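Local atomic coordinates of peroxidase (Cellulomonas bogoriensis 69B4 = DSM 16987, PDB entry 6QZO), a protein that binds heme b and probably uses peroxide to oxidise its substrates, as a member of the DyP-type peroxidase family. Residues A[62-65]-A[66-70]; A[220-223]-A[224-227]; A[283-286]-A[287-291]. One frame throughout, in Å; residues are numbered along the deposited sequence.

Contact 1 (A[62-65]-A[66-70]); sequences ASVE and RLLRV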
ATOM      1  N   ALA A  62      30.787  14.946  -9.814  1.00 29.06           N
ATOM      2  CA  ALA A  62      30.008  16.206  -9.806  1.00 28.88           C
ATOM      3  C   ALA A  62      28.507  15.886  -9.838  1.00 28.53           C
ATOM      4  O   ALA A  62      27.743  16.527  -9.064  1.00 28.30           O
ATOM      5  CB  ALA A  62      30.424  17.098 -10.950  1.00 28.94           C
ATOM      6  N   SER A  63      28.110  14.930 -10.689  1.00 28.49           N
ATOM      7  CA  SER A  63      26.732  14.386 -10.811  1.00 27.90           C
ATOM      8  C   SER A  63      26.254  13.904  -9.447  1.00 27.86           C
ATOM      9  O   SER A  63      25.164  14.312  -9.017  1.00 28.50           O
ATOM     10  CB  SER A  63      26.664  13.247 -11.793  1.00 27.51           C
ATOM     11  OG  SER A  63      26.966  13.710 -13.090  1.00 27.44           O
ATOM     12  N   VAL A  64      27.033  13.024  -8.826  1.00 27.98           N
ATOM     13  CA  VAL A  64      26.652  12.374  -7.542  1.00 28.01           C
ATOM     14  C   VAL A  64      26.481  13.477  -6.500  1.00 27.66           C
ATOM     15  O   VAL A  64      25.454  13.466  -5.777  1.00 27.07           O
ATOM     16  CB  VAL A  64      27.690  11.322  -7.117  1.00 29.26           C
ATOM     17  CG1 VAL A  64      27.368  10.697  -5.764  1.00 29.61           C
ATOM     18  CG2 VAL A  64      27.838  10.251  -8.190  1.00 29.34           C
ATOM     19  N   GLU A  65      27.428  14.421  -6.459  1.00 27.88           N
ATOM     20  CA  GLU A  65      27.380  15.527  -5.478  1.00 27.71           C
ATOM     21  C   GLU A  65      26.095  16.337  -5.654  1.00 26.52           C
ATOM     22  O   GLU A  65      25.383  16.533  -4.650  1.00 26.38           O
ATOM     23  CB  GLU A  65      28.564  16.469  -5.632  1.00 28.83           C
ATOM     24  CG  GLU A  65      28.606  17.443  -4.469  1.00 29.67           C
ATOM     25  CD  GLU A  65      29.718  18.458  -4.565  1.00 30.85           C
ATOM     26  OE1 GLU A  65      30.813  18.104  -5.045  1.00 31.82           O
ATOM     27  OE2 GLU A  65      29.478  19.594  -4.145  1.00 32.61           O
ATOM     28  N   ARG A  66      25.840  16.806  -6.877  1.00 25.71           N
ATOM     29  CA  ARG A  66      24.614  17.578  -7.224  1.00 25.30           C
ATOM     30  C   ARG A  66      23.373  16.809  -6.739  1.00 23.69           C
ATOM     31  O   ARG A  66      22.534  17.404  -6.035  1.00 23.76           O
ATOM     32  CB  ARG A  66      24.557  17.840  -8.734  1.00 25.94           C
ATOM     33  CG  ARG A  66      23.396  18.717  -9.177  1.00 26.80           C
ATOM     34  CD  ARG A  66      23.476  20.151  -8.657  1.00 27.65           C
ATOM     35  NE  ARG A  66      22.256  20.901  -8.961  1.00 28.26           N
ATOM     36  CZ  ARG A  66      22.157  22.233  -8.971  1.00 29.58           C
ATOM     37  NH1 ARG A  66      23.213  22.987  -8.713  1.00 30.54           N
ATOM     38  NH2 ARG A  66      20.999  22.813  -9.244  1.00 30.33           N
ATOM     39  N   LEU A  67      23.276  15.528  -7.080  1.00 22.22           N
ATOM     40  CA  LEU A  67      22.126  14.663  -6.716  1.00 21.51           C
ATOM     41  C   LEU A  67      21.901  14.686  -5.197  1.00 20.45           C
ATOM     42  O   LEU A  67      20.768  14.914  -4.767  1.00 19.94           O
ATOM     43  CB  LEU A  67      22.421  13.239  -7.188  1.00 21.37           C
ATOM     44  CG  LEU A  67      21.336  12.225  -6.867  1.00 21.07           C
ATOM     45  CD1 LEU A  67      20.000  12.663  -7.443  1.00 21.29           C
ATOM     46  CD2 LEU A  67      21.711  10.844  -7.405  1.00 21.05           C
ATOM     47  N   LEU A  68      22.951  14.433  -4.419  1.00 20.15           N
ATOM     48  CA  LEU A  68      22.895  14.419  -2.928  1.00 19.53           C
ATOM     49  C   LEU A  68      22.501  15.794  -2.394  1.00 19.46           C
ATOM     50  O   LEU A  68      21.836  15.859  -1.339  1.00 19.22           O
ATOM     51  CB  LEU A  68      24.258  14.005  -2.366  1.00 19.54           C
ATOM     52  CG  LEU A  68      24.704  12.593  -2.713  1.00 19.35           C
ATOM     53  CD1 LEU A  68      26.086  12.320  -2.130  1.00 19.66           C
ATOM     54  CD2 LEU A  68      23.685  11.561  -2.226  1.00 18.92           C
ATOM     55  N   ARG A  69      22.936  16.854  -3.067  1.00 20.01           N
ATOM     56  CA  ARG A  69      22.670  18.243  -2.616  1.00 20.79           C
ATOM     57  C   ARG A  69      21.207  18.597  -2.885  1.00 20.59           C
ATOM     58  O   ARG A  69      20.594  19.181  -1.985  1.00 21.07           O
ATOM     59  CB  ARG A  69      23.591  19.239  -3.308  1.00 21.70           C
ATOM     60  CG  ARG A  69      25.014  19.298  -2.756  1.00 22.27           C
ATOM     61  CD  ARG A  69      25.665  20.475  -3.450  1.00 23.10           C
ATOM     62  NE  ARG A  69      27.081  20.654  -3.189  1.00 23.91           N
ATOM     63  CZ  ARG A  69      27.606  21.580  -2.391  1.00 24.66           C
ATOM     64  NH1 ARG A  69      26.845  22.410  -1.696  1.00 25.09           N
ATOM     65  NH2 ARG A  69      28.916  21.634  -2.228  1.00 25.26           N
ATOM     66  N   VAL A  70      20.672  18.293  -4.072  1.00 20.25           N
ATOM     67  CA  VAL A  70      19.236  18.585  -4.380  1.00 20.34           C
ATOM     68  C   VAL A  70      18.350  17.734  -3.452  1.00 19.46           C
ATOM     69  O   VAL A  70      17.341  18.256  -2.960  1.00 19.41           O
ATOM     70  CB  VAL A  70      18.869  18.414  -5.867  1.00 20.55           C
ATOM     71  CG1 VAL A  70      19.606  19.423  -6.735  1.00 21.17           C
ATOM     72  CG2 VAL A  70      19.111  17.004  -6.376  1.00 20.65           C
TER

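Contact 2 (A[220-223]-A[224-227]); sequences GEPG and WLTG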
ATOM      1  N   GLY A 220      36.793   4.238  13.281  1.00 45.00           N
ATOM      2  CA  GLY A 220      37.555   3.433  12.307  1.00 43.61           C
ATOM      3  C   GLY A 220      37.662   4.082  10.934  1.00 41.90           C
ATOM      4  O   GLY A 220      37.058   5.138  10.702  1.00 40.44           O
ATOM      5  N   GLU A 221      38.455   3.458  10.065  1.00 41.06           N
ATOM      6  CA  GLU A 221      38.572   3.743   8.609  1.00 40.69           C
ATOM      7  C   GLU A 221      37.424   2.979   7.934  1.00 37.43           C
ATOM      8  O   GLU A 221      37.124   1.863   8.333  1.00 37.34           O
ATOM      9  CB  GLU A 221      40.030   3.447   8.248  1.00 44.90           C
ATOM     10  CG  GLU A 221      40.475   3.796   6.839  1.00 46.87           C
ATOM     11  CD  GLU A 221      40.065   2.744   5.818  1.00 49.24           C
ATOM     12  OE1 GLU A 221      40.164   1.525   6.133  1.00 50.71           O
ATOM     13  OE2 GLU A 221      39.617   3.134   4.701  1.00 51.12           O
ATOM     14  N   PRO A 222      36.698   3.537   6.939  1.00 34.24           N
ATOM     15  CA  PRO A 222      36.931   4.889   6.419  1.00 32.64           C
ATOM     16  C   PRO A 222      36.223   5.995   7.217  1.00 30.41           C
ATOM     17  O   PRO A 222      35.131   5.775   7.684  1.00 29.16           O
ATOM     18  CB  PRO A 222      36.374   4.784   4.991  1.00 32.42           C
ATOM     19  CG  PRO A 222      35.200   3.825   5.124  1.00 32.32           C
ATOM     20  CD  PRO A 222      35.607   2.857   6.226  1.00 32.77           C
ATOM     21  N   GLY A 223      36.874   7.160   7.328  1.00 30.00           N
ATOM     22  CA  GLY A 223      36.484   8.279   8.207  1.00 29.36           C
ATOM     23  C   GLY A 223      35.143   8.876   7.832  1.00 28.26           C
ATOM     24  O   GLY A 223      34.466   9.409   8.727  1.00 28.17           O
ATOM     25  N   TRP A 224      34.759   8.806   6.557  1.00 27.59           N
ATOM     26  CA  TRP A 224      33.509   9.432   6.045  1.00 27.29           C
ATOM     27  C   TRP A 224      32.253   8.748   6.618  1.00 26.19           C
ATOM     28  O   TRP A 224      31.171   9.361   6.535  1.00 25.88           O
ATOM     29  CB  TRP A 224      33.481   9.431   4.515  1.00 27.72           C
ATOM     30  CG  TRP A 224      33.247   8.099   3.870  1.00 27.36           C
ATOM     31  CD1 TRP A 224      34.202   7.240   3.413  1.00 28.19           C
ATOM     32  CD2 TRP A 224      31.980   7.488   3.558  1.00 26.96           C
ATOM     33  NE1 TRP A 224      33.621   6.133   2.861  1.00 28.07           N
ATOM     34  CE2 TRP A 224      32.257   6.260   2.927  1.00 27.00           C
ATOM     35  CE3 TRP A 224      30.642   7.858   3.734  1.00 26.98           C
ATOM     36  CZ2 TRP A 224      31.255   5.405   2.474  1.00 26.35           C
ATOM     37  CZ3 TRP A 224      29.650   7.009   3.295  1.00 26.06           C
ATOM     38  CH2 TRP A 224      29.953   5.800   2.675  1.00 25.98           C
ATOM     39  N   LEU A 225      32.374   7.538   7.168  1.00 25.03           N
ATOM     40  CA  LEU A 225      31.219   6.783   7.720  1.00 24.17           C
ATOM     41  C   LEU A 225      30.970   7.096   9.201  1.00 24.41           C
ATOM     42  O   LEU A 225      30.054   6.461   9.760  1.00 24.52           O
ATOM     43  CB  LEU A 225      31.463   5.284   7.536  1.00 23.78           C
ATOM     44  CG  LEU A 225      30.847   4.677   6.282  1.00 23.23           C
ATOM     45  CD1 LEU A 225      31.267   3.232   6.188  1.00 23.33           C
ATOM     46  CD2 LEU A 225      29.328   4.787   6.292  1.00 22.56           C
ATOM     47  N   THR A 226      31.697   8.033   9.815  1.00 24.13           N
ATOM     48  CA  THR A 226      31.429   8.466  11.212  1.00 24.68           C
ATOM     49  C   THR A 226      29.964   8.882  11.354  1.00 24.24           C
ATOM     50  O   THR A 226      29.546   9.768  10.589  1.00 24.87           O
ATOM     51  CB  THR A 226      32.266   9.677  11.644  1.00 25.49           C
ATOM     52  OG1 THR A 226      33.620   9.433  11.266  1.00 25.84           O
ATOM     53  CG2 THR A 226      32.155   9.939  13.132  1.00 26.02           C
ATOM     54  N   GLY A 227      29.246   8.307  12.330  1.00 24.07           N
ATOM     55  CA  GLY A 227      27.810   8.554  12.568  1.00 23.53           C
ATOM     56  C   GLY A 227      26.933   7.703  11.646  1.00 22.86           C
ATOM     57  O   GLY A 227      25.678   7.785  11.752  1.00 22.47           O
TER

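Contact 3 (A[283-286]-A[287-291]); sequences GRPV and IDLEA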
ATOM      1  N   GLY A 283      13.308 -35.840  27.126  1.00 51.90           N
ATOM      2  CA  GLY A 283      14.712 -35.397  26.988  1.00 50.66           C
ATOM      3  C   GLY A 283      14.997 -34.706  25.658  1.00 49.00           C
ATOM      4  O   GLY A 283      16.194 -34.559  25.329  1.00 48.48           O
ATOM      5  N   ARG A 284      13.951 -34.314  24.913  1.00 47.10           N
ATOM      6  CA  ARG A 284      14.049 -33.498  23.674  1.00 45.51           C
ATOM      7  C   ARG A 284      14.092 -32.022  24.064  1.00 42.02           C
ATOM      8  O   ARG A 284      13.415 -31.610  25.004  1.00 41.41           O
ATOM      9  CB  ARG A 284      12.863 -33.749  22.729  1.00 46.98           C
ATOM     10  CG  ARG A 284      12.589 -35.200  22.366  1.00 48.96           C
ATOM     11  CD  ARG A 284      13.580 -35.680  21.313  1.00 50.31           C
ATOM     12  NE  ARG A 284      13.154 -36.872  20.574  1.00 52.13           N
ATOM     13  CZ  ARG A 284      13.825 -38.047  20.491  1.00 51.76           C
ATOM     14  NH1 ARG A 284      14.972 -38.216  21.130  1.00 52.31           N
ATOM     15  NH2 ARG A 284      13.325 -39.043  19.782  1.00 50.98           N
ATOM     16  N   PRO A 285      14.885 -31.175  23.372  1.00 38.97           N
ATOM     17  CA  PRO A 285      14.867 -29.731  23.632  1.00 37.21           C
ATOM     18  C   PRO A 285      13.468 -29.134  23.421  1.00 35.55           C
ATOM     19  O   PRO A 285      12.866 -29.452  22.404  1.00 35.09           O
ATOM     20  CB  PRO A 285      15.842 -29.149  22.597  1.00 36.43           C
ATOM     21  CG  PRO A 285      16.730 -30.327  22.216  1.00 37.14           C
ATOM     22  CD  PRO A 285      15.858 -31.563  22.335  1.00 38.25           C
ATOM     23  N   VAL A 286      12.990 -28.293  24.351  1.00 34.20           N
ATOM     24  CA  VAL A 286      11.629 -27.678  24.273  1.00 32.98           C
ATOM     25  C   VAL A 286      11.602 -26.744  23.062  1.00 31.12           C
ATOM     26  O   VAL A 286      10.641 -26.806  22.301  1.00 30.43           O
ATOM     27  CB  VAL A 286      11.239 -26.927  25.561  1.00 33.42           C
ATOM     28  CG1 VAL A 286       9.915 -26.199  25.407  1.00 33.25           C
ATOM     29  CG2 VAL A 286      11.166 -27.853  26.755  1.00 34.58           C
ATOM     30  N   ILE A 287      12.631 -25.906  22.916  1.00 29.87           N
ATOM     31  CA  ILE A 287      12.879 -25.114  21.679  1.00 28.34           C
ATOM     32  C   ILE A 287      13.750 -25.975  20.770  1.00 28.02           C
ATOM     33  O   ILE A 287      14.828 -26.433  21.240  1.00 27.68           O
ATOM     34  CB  ILE A 287      13.525 -23.755  22.005  1.00 28.07           C
ATOM     35  CG1 ILE A 287      12.585 -22.895  22.863  1.00 28.10           C
ATOM     36  CG2 ILE A 287      13.934 -23.038  20.725  1.00 27.13           C
ATOM     37  CD1 ILE A 287      13.270 -21.836  23.656  1.00 28.02           C
ATOM     38  N   ASP A 288      13.274 -26.233  19.547  1.00 27.03           N
ATOM     39  CA  ASP A 288      13.919 -27.181  18.602  1.00 27.03           C
ATOM     40  C   ASP A 288      15.367 -26.736  18.350  1.00 27.07           C
ATOM     41  O   ASP A 288      15.642 -25.510  18.407  1.00 25.97           O
ATOM     42  CB  ASP A 288      13.113 -27.265  17.306  1.00 26.58           C
ATOM     43  CG  ASP A 288      13.400 -28.507  16.485  1.00 26.98           C
ATOM     44  OD1 ASP A 288      14.398 -28.491  15.746  1.00 26.62           O
ATOM     45  OD2 ASP A 288      12.639 -29.494  16.616  1.00 27.61           O
ATOM     46  N   LEU A 289      16.251 -27.690  18.055  1.00 27.42           N
ATOM     47  CA  LEU A 289      17.683 -27.434  17.728  1.00 27.65           C
ATOM     48  C   LEU A 289      17.774 -26.552  16.478  1.00 27.09           C
ATOM     49  O   LEU A 289      18.787 -25.855  16.332  1.00 27.38           O
ATOM     50  CB  LEU A 289      18.430 -28.761  17.513  1.00 28.20           C
ATOM     51  CG  LEU A 289      18.844 -29.528  18.768  1.00 29.14           C
ATOM     52  CD1 LEU A 289      19.634 -30.784  18.402  1.00 29.75           C
ATOM     53  CD2 LEU A 289      19.670 -28.671  19.723  1.00 29.47           C
ATOM     54  N   GLU A 290      16.747 -26.564  15.622  1.00 27.13           N
ATOM     55  CA  GLU A 290      16.717 -25.853  14.315  1.00 26.32           C
ATOM     56  C   GLU A 290      15.622 -24.781  14.307  1.00 25.22           C
ATOM     57  O   GLU A 290      15.302 -24.271  13.230  1.00 25.34           O
ATOM     58  CB  GLU A 290      16.532 -26.889  13.208  1.00 27.05           C
ATOM     59  CG  GLU A 290      17.787 -27.725  13.001  1.00 28.01           C
ATOM     60  CD  GLU A 290      17.708 -28.766  11.909  1.00 28.75           C
ATOM     61  OE1 GLU A 290      16.573 -29.063  11.451  1.00 29.74           O
ATOM     62  OE2 GLU A 290      18.781 -29.230  11.495  1.00 28.92           O
ATOM     63  N   ALA A 291      15.088 -24.438  15.475  1.00 24.96           N
ATOM     64  CA  ALA A 291      14.096 -23.353  15.680  1.00 24.19           C
ATOM     65  C   ALA A 291      14.754 -22.019  15.315  1.00 23.56           C
ATOM     66  O   ALA A 291      15.944 -21.844  15.644  1.00 24.27           O
ATOM     67  CB  ALA A 291      13.606 -23.339  17.101  1.00 24.28           C
TER

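Contact 1 (A[62-65]-A[66-70])
Glu65 and Arg69, one helical turn apart, are joined by a salt bridge in which a single carboxylate oxygen does all the gripping. OE2 of Glu65 takes NE of Arg69 at 2.8 Å through its anti lone pair, and NH2 of Arg69 at 2.9 Å nearly along the C-O bond. The oxygen lies 3° out of the guanidinium plane, so the approach is edge-on, although the two flat groups are turned 32° against each other. Glu65 gets there with CG anti to its backbone N (chi1 -170°), running beside an Arg69 chain that is extended from CG to NE. With an alanine at Glu65, the Arg69 guanidinium is likely to lose this acidic mate and swing more freely. Apolar contact is lighter: CG1 of Val64 lies 4.2 Å from CD1 of Leu68, both side chains pointing the same way, and Leu381 of helix 378-381 packs on both. The four amides of Arg66 to Arg69 bond to the carbonyls of Ala62 to Glu65. This i to i+4 ladder, with an acid-base pair at the same spacing on one flank and buried aliphatics on another, is typical of an amphipathic alpha-helix, here helix 61-78 packed on strand 47-55.

Contact 2 (A[220-223]-A[224-227])
Pro222 and Trp224 lie side by side, with the proline ring set against the pyrrole part of the indole. CB of Pro222 is 3.6 Å from CD1 of Trp224, and CG of Pro222 is equally close to NE1 of Trp224, an oblique approach. The indole reaches this place because CG of Trp224 sits between the backbone N and the carbonyl carbon (chi1 73°), which folds the ring back over its own turn. On one face of that ring, near the rim, lies CG of the next residue, Leu225, 3.7 Å above the plane. The same leucine sends CD1 to 4.1 Å from CG of Pro222, so three apolar side chains meet. The chain enters the turn, which lies between strands 170-179 and 229-238, through a cis peptide before Pro222. In Thr226, OG1 stands beside the backbone N (chi1 -47°) and donates to Gly223 O at 2.7 Å. Thr226 N reaches the same oxygen at 3.3 Å from above the carbonyl plane, 54° out of it, while Leu225 N makes a weak bond to Pro222 O. Further away, Trp224 NE1 donates to Arg118 O, and Arg379 and Leu380 of helix 378-381 touch the Trp224 side chain. The chemistry thus implies a compact 3-10 turn held by two means: apolar packing around an indole whose N-H is satisfied, and one carbonyl oxygen that takes both the amide and the hydroxyl of a single threonine.

Contact 3 (A[283-286]-A[287-291])
Pro285 reaches forward along the chain to both Ile287 and Leu289. Its CB comes within 3.2 Å of Ile287 O, so one edge of the pyrrolidine ring rests against a backbone carbonyl. The next ring atom, CG of Pro285, meets CG of Leu289 at 4.1 Å, and CD2 of Leu289 is almost as near. The two side chains cross obliquely, and CG and CD2 of Leu289 share the contact. Leu289 reaches the ring with CG beside its backbone N, anti to the carbonyl carbon (chi1 -79°).

Ile287 is the buried member of the group. Its CB bond is directed away from 283-286, and beyond the two segments its side chain packs on Leu276. The carbonyl oxygen of Ile287, the one beside the proline, also accepts from Arg294 NH2. Val286 is the third large contributor: its CB approaches Ile287 N at 3.2 Å, a closeness that comes with being chain neighbours, and its side chain touches Thr266.

The contact between the segments is van der Waals packing, partly of a ring carbon on a carbonyl oxygen; polar order appears further along. OD1 of Asp288 accepts from Glu290 N at 3.0 Å through its anti lone pair, with an N-H...O angle of 159°, forming an Asx turn. Ala291 N bonds to Asp288 O across a type I beta turn.

That turn delivers the chain to Ala291, the N-cap residue of helix 292-296, whose first residue, His292, is the axial ligand of the heme iron. The contact therefore occupies the surface loop between helices 248-255 and 292-296, with Ile287 about 8 Å from His292, side chain to side chain.

In the fold
All three contacts are local, but they belong to different settings. Contact 1 lies within one regular helix of the N-terminal DyP region and is partly buried; contact 2 is a buried turn leading to strand 229-238; contact 3 is a surface loop leading to the heme-ligating helix. Contacts 2 and 3 share the C-terminal region, yet their centres are about 42 Å apart. Contacts 1 and 2, in different regions, have centres only about 20 Å apart and both touch helix 378-381. Charge pairing marks contact 1, aromatic packing with a carbonyl oxygen that accepts two hydrogen bonds marks contact 2, and apolar proline packing beside an Asx turn marks contact 3, across the chain's centre from contact 1.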